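Local coordinates for protein peroxisomal acyl-coenzyme A oxidase 1 (Arabidopsis thaliana, PDB 1W07) that oxidises long- and medium-chain acyl-CoAs to 2-trans-enoyl-CoAs in the peroxisome, using FAD and passing the electrons to oxygen to give hydrogen peroxide, at residues Lys473-Leu478 with Asn586-Ser591; Ser533-Lys538 with Asn554-Tyr559. The protein carries 1 engineered substitution. All coordinates share one frame; numbering follows the deposited sequence.

Interaction 1 (Lys473-Leu478 with Asn586-Ser591); sequences KAEDWL and NDQLRS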
loop_
_atom_site.group_PDB
_atom_site.type_symbol
_atom_site.label_atom_id
_atom_site.label_comp_id
_atom_site.label_asym_id
_atom_site.label_seq_id
_atom_site.Cartn_x
_atom_site.Cartn_y
_atom_site.Cartn_z
ATOM N N LYS B 473 -11.854 -17.188 31.487
ATOM C CA LYS B 473 -11.523 -18.229 30.512
ATOM C C LYS B 473 -11.644 -17.661 29.103
ATOM O O LYS B 473 -12.470 -16.775 28.847
ATOM C CB LYS B 473 -12.469 -19.423 30.663
ATOM C CG LYS B 473 -13.926 -19.119 30.319
ATOM C CD LYS B 473 -14.797 -20.375 30.336
ATOM C CE LYS B 473 -15.468 -20.591 31.685
ATOM N NZ LYS B 473 -16.547 -19.584 31.922
ATOM N N ALA B 474 -10.831 -18.181 28.193
ATOM C CA ALA B 474 -10.822 -17.724 26.806
ATOM C C ALA B 474 -12.226 -17.664 26.231
ATOM O O ALA B 474 -12.588 -16.699 25.558
ATOM C CB ALA B 474 -9.947 -18.647 25.951
ATOM N N GLU B 475 -13.010 -18.700 26.516
ATOM C CA GLU B 475 -14.380 -18.805 26.033
ATOM C C GLU B 475 -15.238 -17.597 26.399
ATOM O O GLU B 475 -16.222 -17.298 25.720
ATOM C CB GLU B 475 -15.035 -20.085 26.583
ATOM C CG GLU B 475 -14.459 -21.412 26.067
ATOM C CD GLU B 475 -13.004 -21.640 26.452
ATOM O OE1 GLU B 475 -12.649 -21.402 27.623
ATOM O OE2 GLU B 475 -12.212 -22.070 25.582
ATOM N N ASP B 476 -14.874 -16.900 27.470
ATOM C CA ASP B 476 -15.649 -15.736 27.891
ATOM C C ASP B 476 -15.599 -14.593 26.877
ATOM O O ASP B 476 -16.471 -13.724 26.864
ATOM C CB ASP B 476 -15.166 -15.232 29.257
ATOM C CG ASP B 476 -15.438 -16.222 30.376
ATOM O OD1 ASP B 476 -16.572 -16.753 30.441
ATOM O OD2 ASP B 476 -14.526 -16.467 31.200
ATOM N N TRP B 477 -14.586 -14.592 26.018
ATOM C CA TRP B 477 -14.467 -13.536 25.021
ATOM C C TRP B 477 -15.408 -13.725 23.842
ATOM O O TRP B 477 -15.350 -12.970 22.880
ATOM C CB TRP B 477 -13.020 -13.420 24.537
ATOM C CG TRP B 477 -12.163 -12.626 25.470
ATOM C CD1 TRP B 477 -11.136 -13.088 26.243
ATOM C CD2 TRP B 477 -12.257 -11.226 25.722
ATOM N NE1 TRP B 477 -10.577 -12.058 26.962
ATOM C CE2 TRP B 477 -11.254 -10.902 26.664
ATOM C CE3 TRP B 477 -13.090 -10.207 25.241
ATOM C CZ2 TRP B 477 -11.067 -9.598 27.137
ATOM C CZ3 TRP B 477 -12.898 -8.914 25.710
ATOM C CH2 TRP B 477 -11.898 -8.624 26.647
ATOM N N LEU B 478 -16.271 -14.741 23.916
ATOM C CA LEU B 478 -17.240 -15.000 22.847
ATOM C C LEU B 478 -18.598 -14.465 23.280
ATOM O O LEU B 478 -19.592 -14.588 22.568
ATOM C CB LEU B 478 -17.330 -16.501 22.540
ATOM C CG LEU B 478 -16.038 -17.168 22.046
ATOM C CD1 LEU B 478 -16.259 -18.681 21.871
ATOM C CD2 LEU B 478 -15.572 -16.499 20.735
ATOM N N ASN B 586 -6.393 -13.596 23.068
ATOM C CA ASN B 586 -5.484 -14.052 22.023
ATOM C C ASN B 586 -5.651 -15.555 21.784
ATOM O O ASN B 586 -5.591 -16.008 20.640
ATOM C CB ASN B 586 -4.034 -13.741 22.407
ATOM C CG ASN B 586 -3.084 -13.824 21.222
ATOM O OD1 ASN B 586 -3.279 -13.148 20.212
ATOM N ND2 ASN B 586 -2.049 -14.649 21.342
ATOM N N ASP B 587 -5.847 -16.331 22.854
ATOM C CA ASP B 587 -6.040 -17.782 22.719
ATOM C C ASP B 587 -7.351 -18.038 21.978
ATOM O O ASP B 587 -7.430 -18.909 21.109
ATOM C CB ASP B 587 -6.105 -18.479 24.089
ATOM C CG ASP B 587 -4.816 -18.368 24.875
ATOM O OD1 ASP B 587 -3.724 -18.381 24.263
ATOM O OD2 ASP B 587 -4.890 -18.298 26.124
ATOM N N GLN B 588 -8.384 -17.281 22.329
ATOM C CA GLN B 588 -9.675 -17.436 21.673
ATOM C C GLN B 588 -9.562 -17.080 20.192
ATOM O O GLN B 588 -10.142 -17.755 19.327
ATOM C CB GLN B 588 -10.716 -16.546 22.341
ATOM C CG GLN B 588 -12.131 -16.775 21.832
ATOM C CD GLN B 588 -12.570 -18.236 21.936
ATOM O OE1 GLN B 588 -12.706 -18.934 20.926
ATOM N NE2 GLN B 588 -12.803 -18.698 23.157
ATOM N N LEU B 589 -8.817 -16.015 19.899
ATOM C CA LEU B 589 -8.608 -15.579 18.525
ATOM C C LEU B 589 -7.940 -16.713 17.738
ATOM O O LEU B 589 -8.367 -17.040 16.637
ATOM C CB LEU B 589 -7.729 -14.316 18.497
ATOM C CG LEU B 589 -7.417 -13.730 17.110
ATOM C CD1 LEU B 589 -8.714 -13.375 16.382
ATOM C CD2 LEU B 589 -6.520 -12.503 17.273
ATOM N N ARG B 590 -6.906 -17.315 18.319
ATOM C CA ARG B 590 -6.171 -18.422 17.693
ATOM C C ARG B 590 -7.125 -19.581 17.360
ATOM O O ARG B 590 -7.156 -20.097 16.231
ATOM C CB ARG B 590 -5.090 -18.917 18.653
ATOM C CG ARG B 590 -3.830 -19.431 17.982
ATOM C CD ARG B 590 -3.017 -20.304 18.927
ATOM N NE ARG B 590 -2.956 -19.745 20.278
ATOM C CZ ARG B 590 -2.310 -18.630 20.603
ATOM N NH1 ARG B 590 -1.656 -17.942 19.673
ATOM N NH2 ARG B 590 -2.337 -18.190 21.852
ATOM N N SER B 591 -7.903 -19.989 18.355
ATOM C CA SER B 591 -8.864 -21.055 18.183
ATOM C C SER B 591 -9.867 -20.728 17.073
ATOM O O SER B 591 -10.225 -21.605 16.287
ATOM C CB SER B 591 -9.596 -21.307 19.496
ATOM O OG SER B 591 -10.742 -22.111 19.266
#

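Interaction 2 (Ser533-Lys538 with Asn554-Tyr559); sequences SKFIAK and NLCYIY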
loop_
_atom_site.group_PDB
_atom_site.type_symbol
_atom_site.label_atom_id
_atom_site.label_comp_id
_atom_site.label_asym_id
_atom_site.label_seq_id
_atom_site.Cartn_x
_atom_site.Cartn_y
_atom_site.Cartn_z
ATOM N N SER B 533 -20.465 -3.456 17.340
ATOM C CA SER B 533 -21.829 -3.532 17.855
ATOM C C SER B 533 -22.842 -3.899 16.781
ATOM O O SER B 533 -23.812 -4.592 17.062
ATOM C CB SER B 533 -22.236 -2.210 18.533
ATOM O OG SER B 533 -22.504 -1.207 17.569
ATOM N N LYS B 534 -22.624 -3.434 15.553
ATOM C CA LYS B 534 -23.543 -3.752 14.462
ATOM C C LYS B 534 -23.395 -5.195 13.981
ATOM O O LYS B 534 -24.359 -5.796 13.504
ATOM C CB LYS B 534 -23.349 -2.793 13.292
ATOM C CG LYS B 534 -23.573 -1.353 13.683
ATOM C CD LYS B 534 -24.958 -1.174 14.267
ATOM C CE LYS B 534 -25.115 0.186 14.909
ATOM N NZ LYS B 534 -26.491 0.338 15.448
ATOM N N PHE B 535 -22.193 -5.751 14.101
ATOM C CA PHE B 535 -21.952 -7.143 13.723
ATOM C C PHE B 535 -22.643 -8.036 14.760
ATOM O O PHE B 535 -23.308 -9.007 14.410
ATOM C CB PHE B 535 -20.447 -7.434 13.690
ATOM C CG PHE B 535 -20.062 -8.582 12.795
ATOM C CD1 PHE B 535 -18.794 -8.630 12.230
ATOM C CD2 PHE B 535 -20.965 -9.603 12.507
ATOM C CE1 PHE B 535 -18.428 -9.680 11.382
ATOM C CE2 PHE B 535 -20.613 -10.657 11.662
ATOM C CZ PHE B 535 -19.336 -10.693 11.097
ATOM N N ILE B 536 -22.477 -7.707 16.040
ATOM C CA ILE B 536 -23.109 -8.464 17.124
ATOM C C ILE B 536 -24.639 -8.366 16.991
ATOM O O ILE B 536 -25.365 -9.316 17.289
ATOM C CB ILE B 536 -22.675 -7.911 18.511
ATOM C CG1 ILE B 536 -21.186 -8.175 18.722
ATOM C CG2 ILE B 536 -23.521 -8.534 19.624
ATOM C CD1 ILE B 536 -20.638 -7.652 20.041
ATOM N N ALA B 537 -25.125 -7.212 16.541
ATOM C CA ALA B 537 -26.559 -7.017 16.370
ATOM C C ALA B 537 -27.053 -7.863 15.204
ATOM O O ALA B 537 -28.174 -8.375 15.218
ATOM C CB ALA B 537 -26.867 -5.548 16.107
ATOM N N LYS B 538 -26.208 -8.008 14.189
ATOM C CA LYS B 538 -26.579 -8.777 13.014
ATOM C C LYS B 538 -26.834 -10.227 13.380
ATOM O O LYS B 538 -27.732 -10.865 12.824
ATOM C CB LYS B 538 -25.473 -8.705 11.963
ATOM C CG LYS B 538 -25.782 -9.484 10.685
ATOM C CD LYS B 538 -26.972 -8.891 9.942
ATOM C CE LYS B 538 -27.267 -9.668 8.665
ATOM N NZ LYS B 538 -28.364 -9.032 7.884
ATOM N N ASN B 554 -18.222 -16.770 14.235
ATOM C CA ASN B 554 -16.763 -16.901 14.259
ATOM C C ASN B 554 -16.107 -15.614 13.752
ATOM O O ASN B 554 -15.222 -15.068 14.391
ATOM C CB ASN B 554 -16.295 -18.082 13.377
ATOM C CG ASN B 554 -16.619 -19.453 13.970
ATOM O OD1 ASN B 554 -16.654 -19.629 15.191
ATOM N ND2 ASN B 554 -16.807 -20.440 13.099
ATOM N N LEU B 555 -16.543 -15.142 12.587
ATOM C CA LEU B 555 -15.983 -13.933 11.997
ATOM C C LEU B 555 -16.236 -12.714 12.884
ATOM O O LEU B 555 -15.351 -11.874 13.065
ATOM C CB LEU B 555 -16.573 -13.701 10.598
ATOM C CG LEU B 555 -16.281 -14.776 9.541
ATOM C CD1 LEU B 555 -17.003 -14.434 8.220
ATOM C CD2 LEU B 555 -14.764 -14.883 9.349
ATOM N N CYS B 556 -17.437 -12.624 13.450
ATOM C CA CYS B 556 -17.777 -11.508 14.320
ATOM C C CYS B 556 -16.767 -11.352 15.435
ATOM O O CYS B 556 -16.273 -10.249 15.670
ATOM C CB CYS B 556 -19.171 -11.689 14.936
ATOM S SG CYS B 556 -19.644 -10.424 16.152
ATOM N N TYR B 557 -16.454 -12.442 16.136
ATOM C CA TYR B 557 -15.512 -12.337 17.238
ATOM C C TYR B 557 -14.053 -12.282 16.824
ATOM O O TYR B 557 -13.207 -11.827 17.599
ATOM C CB TYR B 557 -15.782 -13.429 18.282
ATOM C CG TYR B 557 -17.093 -13.186 18.981
ATOM C CD1 TYR B 557 -18.280 -13.727 18.482
ATOM C CD2 TYR B 557 -17.175 -12.308 20.065
ATOM C CE1 TYR B 557 -19.513 -13.389 19.039
ATOM C CE2 TYR B 557 -18.407 -11.969 20.624
ATOM C CZ TYR B 557 -19.564 -12.502 20.109
ATOM O OH TYR B 557 -20.772 -12.096 20.631
ATOM N N ILE B 558 -13.755 -12.737 15.610
ATOM C CA ILE B 558 -12.398 -12.643 15.074
ATOM C C ILE B 558 -12.142 -11.149 14.847
ATOM O O ILE B 558 -11.084 -10.634 15.192
ATOM C CB ILE B 558 -12.246 -13.363 13.696
ATOM C CG1 ILE B 558 -12.053 -14.869 13.900
ATOM C CG2 ILE B 558 -11.068 -12.742 12.905
ATOM C CD1 ILE B 558 -11.961 -15.661 12.598
ATOM N N TYR B 559 -13.114 -10.458 14.257
ATOM C CA TYR B 559 -12.973 -9.019 13.996
ATOM C C TYR B 559 -12.712 -8.266 15.319
ATOM O O TYR B 559 -11.731 -7.525 15.457
ATOM C CB TYR B 559 -14.250 -8.486 13.310
ATOM C CG TYR B 559 -14.232 -6.999 12.976
ATOM C CD1 TYR B 559 -13.378 -6.477 11.992
ATOM C CD2 TYR B 559 -15.007 -6.104 13.701
ATOM C CE1 TYR B 559 -13.296 -5.083 11.754
ATOM C CE2 TYR B 559 -14.932 -4.724 13.481
ATOM C CZ TYR B 559 -14.089 -4.217 12.521
ATOM O OH TYR B 559 -14.054 -2.848 12.336
#

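Interaction 1 (Lys473-Leu478 with Asn586-Ser591)
A short 3-10 turn, Ala474-Leu478, leading into helix 480-503 packs against helix 579-596, and Gln588 of that helix carries almost the whole contact with Ala474, Glu475 and Leu478. Gln588 NE2 donates to Ala474 O over 3.1 Å, nearly straight at 174° and in the plane of the Gln588 amide. The amide nitrogen does not sit on a carbonyl lone pair: it stands well above the Ala474 carbonyl plane, with a C=O...N angle of 86°. Trp477 N reaches the same oxygen from the other side of the carbonyl plane, in the turn's own i to i+3 bond, so two donors grip it from opposite faces. With CG anti to the backbone N and a bend at chi2 (55°), the Gln588 chain folds so that NE2 comes up to Ala474 O and lies 3.3 Å from Glu475 CA. Leu478 lies across the Gln588 side chain at about a right angle; its CD2 meets Gln588 CG at 3.6 Å, and its CD1 is 3.7 Å from Gln588 OE1, so the leucine covers the stem as well as the amide. Ala474 CB adds a looser touch at 4.3 Å from Asp587 CB. The Trp477 indole heads away from Gln588, where NE1 bonds to Gln581 O and the ring packs on Leu561 and Leu564 of helix 548-566 and on Val482 and Ala486 of helix 480-503. On helix 579-596, Arg590 and Asn586 reach Asp518 of the second subunit, placing the turn behind a helix of the dimer interface.

Interaction 2 (Ser533-Lys538 with Asn554-Tyr559)
Phe535 lays one face of its ring over the backbone of Cys556, whose CA sits 3.6 Å from the ring centroid and 14° off the normal: a CH-pi contact made by the helix itself. The ring gets there because its CG is anti to the backbone N (chi1 -156°), reaching across to the neighbouring helix. Under the same ring, Cys556 CB comes within 3.7 Å of Phe535 CD2. The sulfur lies further out, with SG 4.3 Å from the centroid in an oblique sulfur-aromatic contact. From the Phe535 ring SG runs on to Ile536, meeting CG1 at 3.7 Å, and SG also lies over the rim of one face of the Tyr557 ring. The cysteine thus fits between the side chains of Phe535 and Ile536 of helix 516-538, its thiol among carbon atoms. Leu555 CB closes on the tip of the phenylalanine, 4.1 Å from Phe535 CZ. From outside the pair, Phe346 of helix 328-363 meets the Phe535 ring edge-to-face, and Pro480 packs against both Ile536 and Tyr557. The segment axes approach to 9.8 Å and run nearly antiparallel, with 164° between their directions. Two consecutive helices joined by a short connection and locked by buried aromatic and aliphatic side chains form an antiparallel helical hairpin, here part of the all-helical C-terminal region of the acyl-CoA oxidase fold.

Both interactions belong to the helical C-terminal part of the chain, on the same side of its centre, with their own centres about 14 Å apart. Along the sequence interaction 2 is nested within interaction 1: 473-478 comes first, then 533-538 and 554-559, and finally 586-591. Helix 548-566 is the common element, supplying one partner of interaction 2 and receiving Trp477 and Gln588 of interaction 1. The two touch directly where Tyr557 packs against the Trp477 and Leu478 carbonyls, and where Leu589 meets the backbone of Ile558. Packing thus continues from the inner hairpin outward to helix 579-596 and the second subunit, away from the FAD-binding residues and from Glu424, the probable proton acceptor.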